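Local coordinates for protein 432aa long hypothetical deoxyribodipyrimidine photolyase (Sulfolobus tokodaii, PDB 2E0I) that probably repairs cyclobutane pyrimidine dimers in DNA using light, carrying one FAD for catalysis and a second FAD thought to act as a light-harvesting antenna, at residues Val260-Tyr265 with Asn347-Gln351; Asp270-Asn276 with Leu323-Trp329; Gly187-Leu193 with His219-Ile225. All coordinates share one frame; numbering follows the deposited sequence.

Contact 1: residues Val260-Tyr265 with Asn347-Gln351. With FAD (flavin-adenine dinucleotide), chain E.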
# COMPACT_ATOMS: atom_id res chain seq x y z
N VAL A 260 7.06 13.38 -7.20
CA VAL A 260 7.69 12.13 -6.78
C VAL A 260 7.25 10.99 -7.68
O VAL A 260 7.98 10.02 -7.88
CB VAL A 260 7.40 11.77 -5.31
CG1 VAL A 260 7.88 12.89 -4.39
CG2 VAL A 260 5.92 11.49 -5.11
N PHE A 261 6.04 11.09 -8.23
CA PHE A 261 5.56 10.04 -9.10
C PHE A 261 6.17 10.19 -10.48
O PHE A 261 5.56 10.76 -11.38
CB PHE A 261 4.04 10.10 -9.19
CG PHE A 261 3.36 9.76 -7.90
CD1 PHE A 261 3.57 8.52 -7.30
CD2 PHE A 261 2.53 10.68 -7.28
CE1 PHE A 261 2.96 8.21 -6.09
CE2 PHE A 261 1.91 10.37 -6.08
CZ PHE A 261 2.13 9.13 -5.48
N GLY A 262 7.39 9.69 -10.65
CA GLY A 262 8.05 9.80 -11.93
C GLY A 262 9.44 10.39 -11.84
O GLY A 262 10.28 10.12 -12.69
N HIS A 263 9.68 11.21 -10.82
CA HIS A 263 10.99 11.84 -10.62
C HIS A 263 11.44 11.62 -9.19
O HIS A 263 10.68 11.15 -8.36
CB HIS A 263 10.93 13.35 -10.85
CG HIS A 263 10.36 13.75 -12.18
ND1 HIS A 263 10.32 15.06 -12.60
CD2 HIS A 263 9.79 13.02 -13.17
CE1 HIS A 263 9.74 15.13 -13.79
NE2 HIS A 263 9.42 13.90 -14.15
N CYS A 264 12.69 11.97 -8.91
CA CYS A 264 13.24 11.82 -7.57
C CYS A 264 12.77 12.97 -6.68
O CYS A 264 12.65 14.10 -7.14
CB CYS A 264 14.77 11.81 -7.62
SG CYS A 264 15.49 10.46 -8.59
N TYR A 265 12.51 12.67 -5.41
CA TYR A 265 12.08 13.69 -4.47
C TYR A 265 13.12 14.81 -4.56
O TYR A 265 12.78 15.97 -4.78
CB TYR A 265 12.02 13.12 -3.06
CG TYR A 265 11.63 14.13 -2.01
CD1 TYR A 265 10.43 14.81 -2.10
CD2 TYR A 265 12.49 14.41 -0.95
CE1 TYR A 265 10.08 15.77 -1.16
CE2 TYR A 265 12.16 15.37 -0.00
CZ TYR A 265 10.96 16.05 -0.11
OH TYR A 265 10.63 17.02 0.81
N ASN A 347 5.98 4.62 -3.11
CA ASN A 347 6.93 5.56 -3.68
C ASN A 347 7.87 6.14 -2.62
O ASN A 347 9.10 6.14 -2.78
CB ASN A 347 6.19 6.69 -4.38
CG ASN A 347 7.13 7.62 -5.12
OD1 ASN A 347 7.88 8.38 -4.52
ND2 ASN A 347 7.10 7.54 -6.45
N GLY A 348 7.27 6.64 -1.53
CA GLY A 348 8.02 7.24 -0.45
C GLY A 348 9.11 6.33 0.06
O GLY A 348 10.26 6.73 0.23
N ASN A 349 8.74 5.07 0.30
CA ASN A 349 9.68 4.09 0.80
C ASN A 349 10.80 3.78 -0.17
O ASN A 349 11.96 3.68 0.24
CB ASN A 349 8.93 2.83 1.20
CG ASN A 349 8.40 2.89 2.62
OD1 ASN A 349 9.15 2.68 3.58
ND2 ASN A 349 7.11 3.18 2.78
N TRP A 350 10.49 3.63 -1.46
CA TRP A 350 11.54 3.34 -2.43
C TRP A 350 12.56 4.45 -2.48
O TRP A 350 13.77 4.21 -2.42
CB TRP A 350 10.96 3.10 -3.83
CG TRP A 350 10.52 1.68 -4.05
CD1 TRP A 350 9.26 1.18 -3.90
CD2 TRP A 350 11.37 0.57 -4.37
NE1 TRP A 350 9.27 -0.19 -4.11
CE2 TRP A 350 10.55 -0.59 -4.40
CE3 TRP A 350 12.73 0.43 -4.64
CZ2 TRP A 350 11.05 -1.85 -4.68
CZ3 TRP A 350 13.24 -0.83 -4.92
CH2 TRP A 350 12.40 -1.95 -4.94
N GLN A 351 12.08 5.68 -2.59
CA GLN A 351 12.99 6.81 -2.65
C GLN A 351 13.81 6.91 -1.38
O GLN A 351 14.98 7.26 -1.41
CB GLN A 351 12.22 8.10 -2.88
CG GLN A 351 11.39 8.08 -4.14
CD GLN A 351 11.54 9.34 -4.91
OE1 GLN A 351 12.67 9.79 -5.14
NE2 GLN A 351 10.42 9.93 -5.35
PA FAD E . 3.83 -4.00 10.82
O1A FAD E . 3.05 -5.00 11.57
O2A FAD E . 5.14 -3.45 11.24
O5B FAD E . 2.89 -2.76 11.21
C5B FAD E . 3.39 -1.41 11.23
C4B FAD E . 2.37 -0.47 10.59
O4B FAD E . 2.84 0.88 10.57
C3B FAD E . 2.14 -0.88 9.13
O3B FAD E . 0.99 -1.73 9.07
C2B FAD E . 1.78 0.46 8.51
O2B FAD E . 0.45 0.84 8.89
C1B FAD E . 2.80 1.36 9.21
N9A FAD E . 4.15 1.24 8.61
C8A FAD E . 5.15 0.48 9.04
N7A FAD E . 6.24 0.71 8.30
C5A FAD E . 5.92 1.63 7.39
C6A FAD E . 6.61 2.27 6.37
N6A FAD E . 7.89 2.01 6.14
N1A FAD E . 5.96 3.16 5.61
C2A FAD E . 4.69 3.46 5.82
N3A FAD E . 4.01 2.87 6.79
C4A FAD E . 4.59 1.97 7.59
N1 FAD E . 3.26 -0.23 2.92
C2 FAD E . 2.01 -0.19 2.27
O2 FAD E . 0.97 -0.21 2.92
N3 FAD E . 1.95 -0.19 0.87
C4 FAD E . 3.14 -0.23 0.13
O4 FAD E . 3.09 -0.17 -1.09
C4X FAD E . 4.37 -0.29 0.78
N5 FAD E . 5.54 -0.42 0.02
C5X FAD E . 6.79 -0.46 0.66
C6 FAD E . 7.94 -0.57 -0.12
C7 FAD E . 9.19 -0.57 0.50
C7M FAD E . 10.44 -0.67 -0.38
C8 FAD E . 9.28 -0.47 1.88
C8M FAD E . 10.64 -0.44 2.58
C9 FAD E . 8.12 -0.35 2.65
C9A FAD E . 6.87 -0.34 2.04
N10 FAD E . 5.69 -0.21 2.80
C10 FAD E . 4.44 -0.28 2.17
C1' FAD E . 5.77 -0.03 4.28
C2' FAD E . 5.74 -1.28 5.16
O2' FAD E . 6.75 -2.20 4.75
C3' FAD E . 4.37 -1.96 5.17
O3' FAD E . 3.37 -1.01 5.53
C4' FAD E . 4.34 -3.12 6.17
O4' FAD E . 5.36 -4.07 5.87
C5' FAD E . 2.98 -3.82 6.16
O5' FAD E . 2.97 -4.96 7.02
P FAD E . 2.42 -4.87 8.53
O1P FAD E . 1.09 -4.22 8.49
O2P FAD E . 2.52 -6.23 9.11
O3P FAD E . 3.46 -3.87 9.25
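In the helical FAD-binding domain, the loop Val260-Tyr265 is held to helix 343-353 by two amides one turn apart, Asn347 and Gln351. Asn347 ND2 donates to Val260 O (3.0 Å), reaching it from above the carbonyl plane rather than along a lone pair. CG of Asn347 stands anti to the backbone N (chi1 -174°), which carries the amide out toward the loop, where OD1 rests 3.5 Å from Val260 CB. The two amides are also tied to each other: Gln351 NE2 gives Asn347 OD1 a nearly straight bond of 3.1 Å, in the carbonyl plane and on a lone pair, which orients both groups. Gln351 OE1 then accepts from Tyr265 N (2.9 Å, 160°) and is bonded to Thr356 OG1 as well, while NE2 adds a weak bond to His263 O. Two side chains thus engage three loop backbone groups, one of them weakly. Phe261, centre of an inverse gamma turn, sets its ring obliquely against Asn347, CD1 lying 3.8 Å from ND2, and Val260 CG2 sits over the centre of one face of that ring. The other sides of this helix turn meet the FAD. Asn349 grips the adenine edge as a pair, OD1 accepting from FAD N6A (2.9 Å) and ND2 donating to N1A, while its CB and CG lie against the isoalloxazine. FAD C7M lies over a face of Trp350, 3.9 Å from NE1; this tryptophan probably corresponds to the flavin-proximal member of the photolyase electron-transfer chain. Helix 238-256 backs Val260 and Phe261 through Ala254, helix 327-337 packs on Asn347 and Gln351 through Trp327, and helix 309-322 packs on Trp350 through Ala316, Leu319 and Val320.

Contact 2: residues Asp270-Asn276 with Leu323-Trp329; sequences DNISWEN and LFVDWRW
Trp274 lies flat on Asp326, and this stack is the dense part of the contact. The indole and carboxylate planes are only 3° apart, Asp326 CA comes 3.4 Å from CD2 of Trp274, and Ile272 CG2 presses on the opposite indole face. Phe324 is turned obliquely to this indole, with Trp274 CA over its face, while Trp274 CZ2 meets Trp327 CD1 at 3.7 Å. Asn276 OD1 accepts a nearly straight bond from Asp326 N (2.8 Å), in the carbonyl plane, and the Asn276 amide lies stacked over the Trp329 ring. Asp326 also caps helix 327-337, OD2 accepting from Arg328 N and forming a salt bridge with Arg328 NH1. The outer side is looser and more polar. There the extended Arg328 chain brings NH2 edge-on to Asp270 OD2 at 2.7 Å, a second salt bridge; Ser273 is exposed, and Glu275 turns to a salt bridge with Arg417. Trp274 and Trp327 probably correspond to the outer and middle members of the photolyase tryptophan triad. Helix 414-427 backs Phe324 and Trp274 through Val421 and Tyr425, helix 309-322 supports Trp327 through Val320, and helix 278-286 flanks Leu323 and Trp329.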
# COMPACT_ATOMS: atom_id res chain seq x y z
N ASP A 270 17.96 12.85 -10.61
CA ASP A 270 17.26 12.41 -11.81
C ASP A 270 18.32 12.22 -12.91
O ASP A 270 18.00 11.85 -14.05
CB ASP A 270 16.23 13.47 -12.24
CG ASP A 270 14.81 13.11 -11.80
OD1 ASP A 270 13.92 13.98 -11.92
OD2 ASP A 270 14.59 11.97 -11.35
N ASN A 271 19.57 12.46 -12.55
CA ASN A 271 20.69 12.35 -13.47
C ASN A 271 21.54 11.12 -13.26
O ASN A 271 22.52 10.91 -13.99
CB ASN A 271 21.57 13.58 -13.36
CG ASN A 271 20.98 14.78 -14.07
OD1 ASN A 271 21.23 15.93 -13.69
ND2 ASN A 271 20.18 14.53 -15.11
N ILE A 272 21.19 10.31 -12.27
CA ILE A 272 21.93 9.08 -11.99
C ILE A 272 21.89 8.18 -13.22
O ILE A 272 20.85 8.04 -13.86
CB ILE A 272 21.33 8.33 -10.80
CG1 ILE A 272 21.52 9.16 -9.53
CG2 ILE A 272 21.96 6.95 -10.67
CD1 ILE A 272 20.97 8.51 -8.28
N SER A 273 23.03 7.60 -13.57
CA SER A 273 23.08 6.71 -14.72
C SER A 273 22.92 5.28 -14.25
O SER A 273 23.90 4.55 -14.08
CB SER A 273 24.41 6.86 -15.45
OG SER A 273 24.54 8.18 -15.95
N TRP A 274 21.67 4.89 -14.04
CA TRP A 274 21.37 3.55 -13.59
C TRP A 274 21.89 2.54 -14.60
O TRP A 274 21.61 2.64 -15.79
CB TRP A 274 19.86 3.38 -13.42
CG TRP A 274 19.24 4.41 -12.51
CD1 TRP A 274 18.56 5.52 -12.89
CD2 TRP A 274 19.29 4.43 -11.09
NE1 TRP A 274 18.18 6.24 -11.79
CE2 TRP A 274 18.62 5.60 -10.67
CE3 TRP A 274 19.84 3.58 -10.12
CZ2 TRP A 274 18.48 5.94 -9.32
CZ3 TRP A 274 19.71 3.92 -8.78
CH2 TRP A 274 19.03 5.09 -8.39
N GLU A 275 22.66 1.56 -14.13
CA GLU A 275 23.20 0.54 -15.00
C GLU A 275 22.07 -0.27 -15.64
O GLU A 275 22.22 -0.81 -16.73
CB GLU A 275 24.10 -0.38 -14.20
CG GLU A 275 24.77 -1.47 -15.00
CD GLU A 275 24.89 -2.76 -14.21
OE1 GLU A 275 23.85 -3.39 -13.97
OE2 GLU A 275 26.02 -3.13 -13.81
N ASN A 276 20.93 -0.34 -14.94
CA ASN A 276 19.74 -1.07 -15.38
C ASN A 276 19.97 -2.35 -16.18
O ASN A 276 19.35 -2.54 -17.22
CB ASN A 276 18.80 -0.17 -16.20
CG ASN A 276 18.08 0.84 -15.34
OD1 ASN A 276 17.78 0.58 -14.17
ND2 ASN A 276 17.77 1.99 -15.91
N LEU A 323 22.50 -3.88 -7.31
CA LEU A 323 22.35 -4.31 -8.70
C LEU A 323 22.29 -3.07 -9.57
O LEU A 323 22.22 -3.15 -10.80
CB LEU A 323 21.08 -5.15 -8.89
CG LEU A 323 20.98 -6.47 -8.11
CD1 LEU A 323 19.67 -7.14 -8.42
CD2 LEU A 323 22.13 -7.39 -8.48
N PHE A 324 22.31 -1.91 -8.91
CA PHE A 324 22.27 -0.61 -9.57
C PHE A 324 21.15 -0.48 -10.62
O PHE A 324 21.39 -0.12 -11.79
CB PHE A 324 23.65 -0.31 -10.16
CG PHE A 324 23.89 1.14 -10.47
CD1 PHE A 324 23.41 2.14 -9.63
CD2 PHE A 324 24.63 1.52 -11.60
CE1 PHE A 324 23.65 3.49 -9.91
CE2 PHE A 324 24.88 2.87 -11.89
CZ PHE A 324 24.39 3.85 -11.04
N VAL A 325 19.92 -0.79 -10.20
CA VAL A 325 18.75 -0.69 -11.07
C VAL A 325 17.86 0.47 -10.57
O VAL A 325 17.66 0.64 -9.37
CB VAL A 325 17.95 -2.01 -11.06
CG1 VAL A 325 16.67 -1.84 -11.85
CG2 VAL A 325 18.79 -3.13 -11.64
N ASP A 326 17.36 1.27 -11.50
CA ASP A 326 16.52 2.42 -11.17
C ASP A 326 15.42 2.03 -10.17
O ASP A 326 14.71 1.05 -10.38
CB ASP A 326 15.92 2.99 -12.46
CG ASP A 326 15.23 4.32 -12.25
OD1 ASP A 326 14.85 4.94 -13.26
OD2 ASP A 326 15.06 4.76 -11.09
N TRP A 327 15.28 2.80 -9.10
CA TRP A 327 14.26 2.51 -8.10
C TRP A 327 12.84 2.50 -8.67
O TRP A 327 11.96 1.84 -8.12
CB TRP A 327 14.34 3.49 -6.93
CG TRP A 327 14.21 4.92 -7.31
CD1 TRP A 327 15.22 5.79 -7.57
CD2 TRP A 327 13.00 5.67 -7.45
NE1 TRP A 327 14.72 7.04 -7.86
CE2 TRP A 327 13.35 6.99 -7.80
CE3 TRP A 327 11.64 5.35 -7.32
CZ2 TRP A 327 12.40 7.99 -8.02
CZ3 TRP A 327 10.69 6.34 -7.54
CH2 TRP A 327 11.08 7.65 -7.88
N ARG A 328 12.61 3.23 -9.76
CA ARG A 328 11.29 3.27 -10.38
C ARG A 328 10.91 1.89 -10.90
O ARG A 328 9.73 1.54 -10.91
CB ARG A 328 11.27 4.27 -11.54
CG ARG A 328 11.42 5.71 -11.13
CD ARG A 328 11.46 6.60 -12.34
NE ARG A 328 12.03 7.92 -12.04
CZ ARG A 328 13.28 8.15 -11.63
NH1 ARG A 328 14.13 7.15 -11.46
NH2 ARG A 328 13.68 9.40 -11.41
N TRP A 329 11.89 1.11 -11.33
CA TRP A 329 11.64 -0.24 -11.82
C TRP A 329 11.11 -1.09 -10.66
O TRP A 329 10.10 -1.80 -10.77
CB TRP A 329 12.93 -0.87 -12.35
CG TRP A 329 13.41 -0.35 -13.69
CD1 TRP A 329 13.28 0.92 -14.18
CD2 TRP A 329 14.14 -1.09 -14.67
NE1 TRP A 329 13.89 1.01 -15.41
CE2 TRP A 329 14.42 -0.21 -15.74
CE3 TRP A 329 14.59 -2.42 -14.76
CZ2 TRP A 329 15.14 -0.61 -16.88
CZ3 TRP A 329 15.30 -2.82 -15.89
CH2 TRP A 329 15.56 -1.91 -16.93

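Contact 3: residues Gly187-Leu193 with His219-Ile225; sequences GGRREGL and HLKFGTI. With FAD (flavin-adenine dinucleotide), chain F.
Glu191 reaches from the first turn of helix 189-196 to the imidazole of His219. Its CB lies 3.9 Å from His219 CE1, its CG and CD 3.7 and 3.5 Å from His219 NE2, and its OE1 accepts the NE2 proton at 2.7 Å, on the anti side of the carboxylate. The chain is extended, with CG anti to the backbone N (chi1 172°), and the carboxylate stands 77° to the ring. OE1 also accepts from Gly187 N, above the carboxylate plane, and OE2 from Arg186 N. With an alanine in place of Glu191, His219 NE2 and Gly187 N would probably lose their shared acceptor, and the imidazole its hold at NE2. The other ring nitrogen, ND1, is hydrogen-bonded to Thr224 OG1 (2.7 Å), and Gly192 CA packs on the ring face 3.4 Å from its centroid, where a side chain would probably not fit. Extended Arg189 donates from NH1 to a lone pair of Thr224 O (2.9 Å). A Schellman motif at Gly223 ends helix 217-221, joined here to helix 189-196 by a His-carboxylate hydrogen bond. That helix end serves both cofactors: Lys221 NZ binds O2' of the second FAD, and Leu220 belongs to the pocket of the other.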
# COMPACT_ATOMS: atom_id res chain seq x y z
N GLY A 187 -9.28 -10.57 3.15
CA GLY A 187 -9.95 -9.29 2.97
C GLY A 187 -11.12 -9.11 3.92
O GLY A 187 -11.44 -10.03 4.67
N GLY A 188 -11.76 -7.94 3.88
CA GLY A 188 -12.90 -7.67 4.74
C GLY A 188 -12.57 -7.15 6.14
O GLY A 188 -11.50 -7.45 6.71
N ARG A 189 -13.50 -6.39 6.71
CA ARG A 189 -13.35 -5.79 8.03
C ARG A 189 -13.25 -6.79 9.17
O ARG A 189 -12.55 -6.55 10.14
CB ARG A 189 -14.51 -4.84 8.31
CG ARG A 189 -14.56 -4.27 9.71
CD ARG A 189 -15.70 -3.28 9.78
NE ARG A 189 -15.87 -2.63 11.07
CZ ARG A 189 -15.11 -1.64 11.53
NH1 ARG A 189 -14.10 -1.17 10.81
NH2 ARG A 189 -15.38 -1.11 12.72
N ARG A 190 -13.96 -7.90 9.05
CA ARG A 190 -13.92 -8.92 10.09
C ARG A 190 -12.50 -9.46 10.27
O ARG A 190 -12.02 -9.58 11.40
CB ARG A 190 -14.86 -10.05 9.75
CG ARG A 190 -15.93 -10.27 10.76
CD ARG A 190 -17.29 -10.10 10.14
NE ARG A 190 -18.30 -10.37 11.14
CZ ARG A 190 -19.52 -9.83 11.18
NH1 ARG A 190 -20.34 -10.19 12.17
NH2 ARG A 190 -19.92 -8.94 10.28
N GLU A 191 -11.83 -9.80 9.18
CA GLU A 191 -10.45 -10.30 9.26
C GLU A 191 -9.57 -9.19 9.80
O GLU A 191 -8.65 -9.43 10.57
CB GLU A 191 -9.93 -10.72 7.88
CG GLU A 191 -8.43 -11.08 7.86
CD GLU A 191 -7.85 -11.25 6.45
OE1 GLU A 191 -7.71 -10.25 5.72
OE2 GLU A 191 -7.54 -12.40 6.08
N GLY A 192 -9.86 -7.96 9.35
CA GLY A 192 -9.09 -6.81 9.78
C GLY A 192 -9.06 -6.65 11.28
O GLY A 192 -7.99 -6.52 11.88
N LEU A 193 -10.23 -6.66 11.90
CA LEU A 193 -10.32 -6.50 13.34
C LEU A 193 -9.67 -7.67 14.04
O LEU A 193 -9.07 -7.51 15.10
CB LEU A 193 -11.78 -6.39 13.77
CG LEU A 193 -12.49 -5.14 13.20
CD1 LEU A 193 -13.97 -5.26 13.47
CD2 LEU A 193 -11.90 -3.86 13.82
N HIS A 219 -5.55 -3.83 5.03
CA HIS A 219 -6.81 -3.41 5.62
C HIS A 219 -6.87 -1.88 5.79
O HIS A 219 -7.94 -1.27 5.64
CB HIS A 219 -7.00 -4.12 6.96
CG HIS A 219 -7.33 -5.57 6.82
ND1 HIS A 219 -8.62 -6.02 6.60
CD2 HIS A 219 -6.54 -6.67 6.80
CE1 HIS A 219 -8.60 -7.34 6.46
NE2 HIS A 219 -7.35 -7.75 6.58
N LEU A 220 -5.73 -1.27 6.10
CA LEU A 220 -5.66 0.18 6.26
C LEU A 220 -5.75 0.84 4.87
O LEU A 220 -6.53 1.76 4.66
CB LEU A 220 -4.35 0.59 6.95
CG LEU A 220 -4.18 0.12 8.40
CD1 LEU A 220 -2.76 0.37 8.84
CD2 LEU A 220 -5.17 0.83 9.32
N LYS A 221 -4.96 0.33 3.93
CA LYS A 221 -4.94 0.85 2.57
C LYS A 221 -6.32 0.79 1.93
O LYS A 221 -6.74 1.74 1.26
CB LYS A 221 -3.91 0.06 1.75
CG LYS A 221 -4.32 -0.26 0.31
CD LYS A 221 -4.29 0.96 -0.59
CE LYS A 221 -4.84 0.61 -1.96
NZ LYS A 221 -4.51 1.68 -2.95
N PHE A 222 -7.05 -0.31 2.12
CA PHE A 222 -8.38 -0.42 1.53
C PHE A 222 -9.51 0.01 2.45
O PHE A 222 -10.68 -0.05 2.09
CB PHE A 222 -8.60 -1.84 1.02
CG PHE A 222 -7.98 -2.09 -0.32
CD1 PHE A 222 -8.50 -1.47 -1.47
CD2 PHE A 222 -6.85 -2.89 -0.44
CE1 PHE A 222 -7.90 -1.66 -2.71
CE2 PHE A 222 -6.25 -3.08 -1.68
CZ PHE A 222 -6.79 -2.46 -2.82
N GLY A 223 -9.14 0.45 3.65
CA GLY A 223 -10.11 0.95 4.61
C GLY A 223 -11.16 0.03 5.22
O GLY A 223 -12.28 0.49 5.45
N THR A 224 -10.84 -1.24 5.47
CA THR A 224 -11.82 -2.11 6.09
C THR A 224 -11.97 -1.65 7.55
O THR A 224 -12.96 -1.95 8.21
CB THR A 224 -11.40 -3.58 6.02
OG1 THR A 224 -10.12 -3.75 6.64
CG2 THR A 224 -11.34 -4.01 4.57
N ILE A 225 -10.96 -0.94 8.04
CA ILE A 225 -10.97 -0.35 9.39
C ILE A 225 -10.36 1.04 9.22
O ILE A 225 -9.49 1.24 8.37
CB ILE A 225 -10.12 -1.14 10.42
CG1 ILE A 225 -8.65 -1.08 10.06
CG2 ILE A 225 -10.57 -2.59 10.48
CD1 ILE A 225 -7.79 -1.76 11.07
PA FAD F . -4.47 3.20 -8.44
O1A FAD F . -3.16 2.96 -7.79
O2A FAD F . -5.36 2.15 -8.97
O5B FAD F . -3.88 3.72 -9.85
C5B FAD F . -4.74 4.38 -10.79
C4B FAD F . -3.95 4.91 -12.00
O4B FAD F . -2.67 5.38 -11.53
C3B FAD F . -3.64 3.79 -12.99
O3B FAD F . -3.40 4.36 -14.29
C2B FAD F . -2.34 3.23 -12.41
O2B FAD F . -1.61 2.56 -13.44
C1B FAD F . -1.64 4.54 -12.07
N9A FAD F . -0.53 4.34 -11.10
C8A FAD F . -0.63 3.71 -9.93
N7A FAD F . 0.54 3.75 -9.29
C5A FAD F . 1.39 4.42 -10.06
C6A FAD F . 2.72 4.81 -9.93
N6A FAD F . 3.42 4.45 -8.85
N1A FAD F . 3.29 5.52 -10.91
C2A FAD F . 2.62 5.85 -12.00
N3A FAD F . 1.36 5.49 -12.16
C4A FAD F . 0.71 4.79 -11.21
N1 FAD F . -11.08 2.15 -6.68
C2 FAD F . -12.27 2.35 -7.38
O2 FAD F . -13.06 3.23 -7.03
N3 FAD F . -12.53 1.59 -8.52
C4 FAD F . -11.61 0.63 -8.96
O4 FAD F . -11.85 -0.05 -9.96
C4X FAD F . -10.41 0.45 -8.27
N5 FAD F . -9.45 -0.46 -8.74
C5X FAD F . -8.24 -0.63 -8.05
C6 FAD F . -7.26 -1.46 -8.58
C7 FAD F . -6.02 -1.57 -7.95
C7M FAD F . -4.95 -2.48 -8.56
C8 FAD F . -5.77 -0.83 -6.80
C8M FAD F . -4.41 -0.92 -6.09
C9 FAD F . -6.75 -0.00 -6.27
C9A FAD F . -8.00 0.10 -6.89
N10 FAD F . -8.98 0.98 -6.40
C10 FAD F . -10.15 1.20 -7.12
C1' FAD F . -8.75 1.74 -5.14
C2' FAD F . -7.93 3.01 -5.36
O2' FAD F . -6.80 3.00 -4.48
C3' FAD F . -8.78 4.25 -5.12
O3' FAD F . -9.83 4.30 -6.09
C4' FAD F . -7.94 5.52 -5.22
O4' FAD F . -8.71 6.64 -4.78
C5' FAD F . -7.47 5.76 -6.66
O5' FAD F . -6.19 6.38 -6.70
P FAD F . -4.86 5.48 -6.80
O1P FAD F . -3.73 6.39 -7.07
O2P FAD F . -4.78 4.58 -5.62
O3P FAD F . -5.15 4.63 -8.13

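In the fold
Contact 3 closes first along the chain; contact 1 then joins a loop before helix 278-286 to helix 343-353, and contact 2 falls within that span. Contacts 1 and 2 are neighbours in the helical FAD-binding domain, centres 13 Å apart, directly joined where Gly262 O meets Arg328 NE and Cys264 N meets Asp270 OD2. Together they hold Trp350, Trp327 and Trp274, which probably form the electron-transfer chain running outward from the flavin. Contact 3 lies on the opposite side of the chain's centre, its centre about 26 Å from that of contact 1 and about 35 Å from that of contact 2, packed against helix 48-66 of the N-terminal alpha/beta domain and beside the probable antenna FAD.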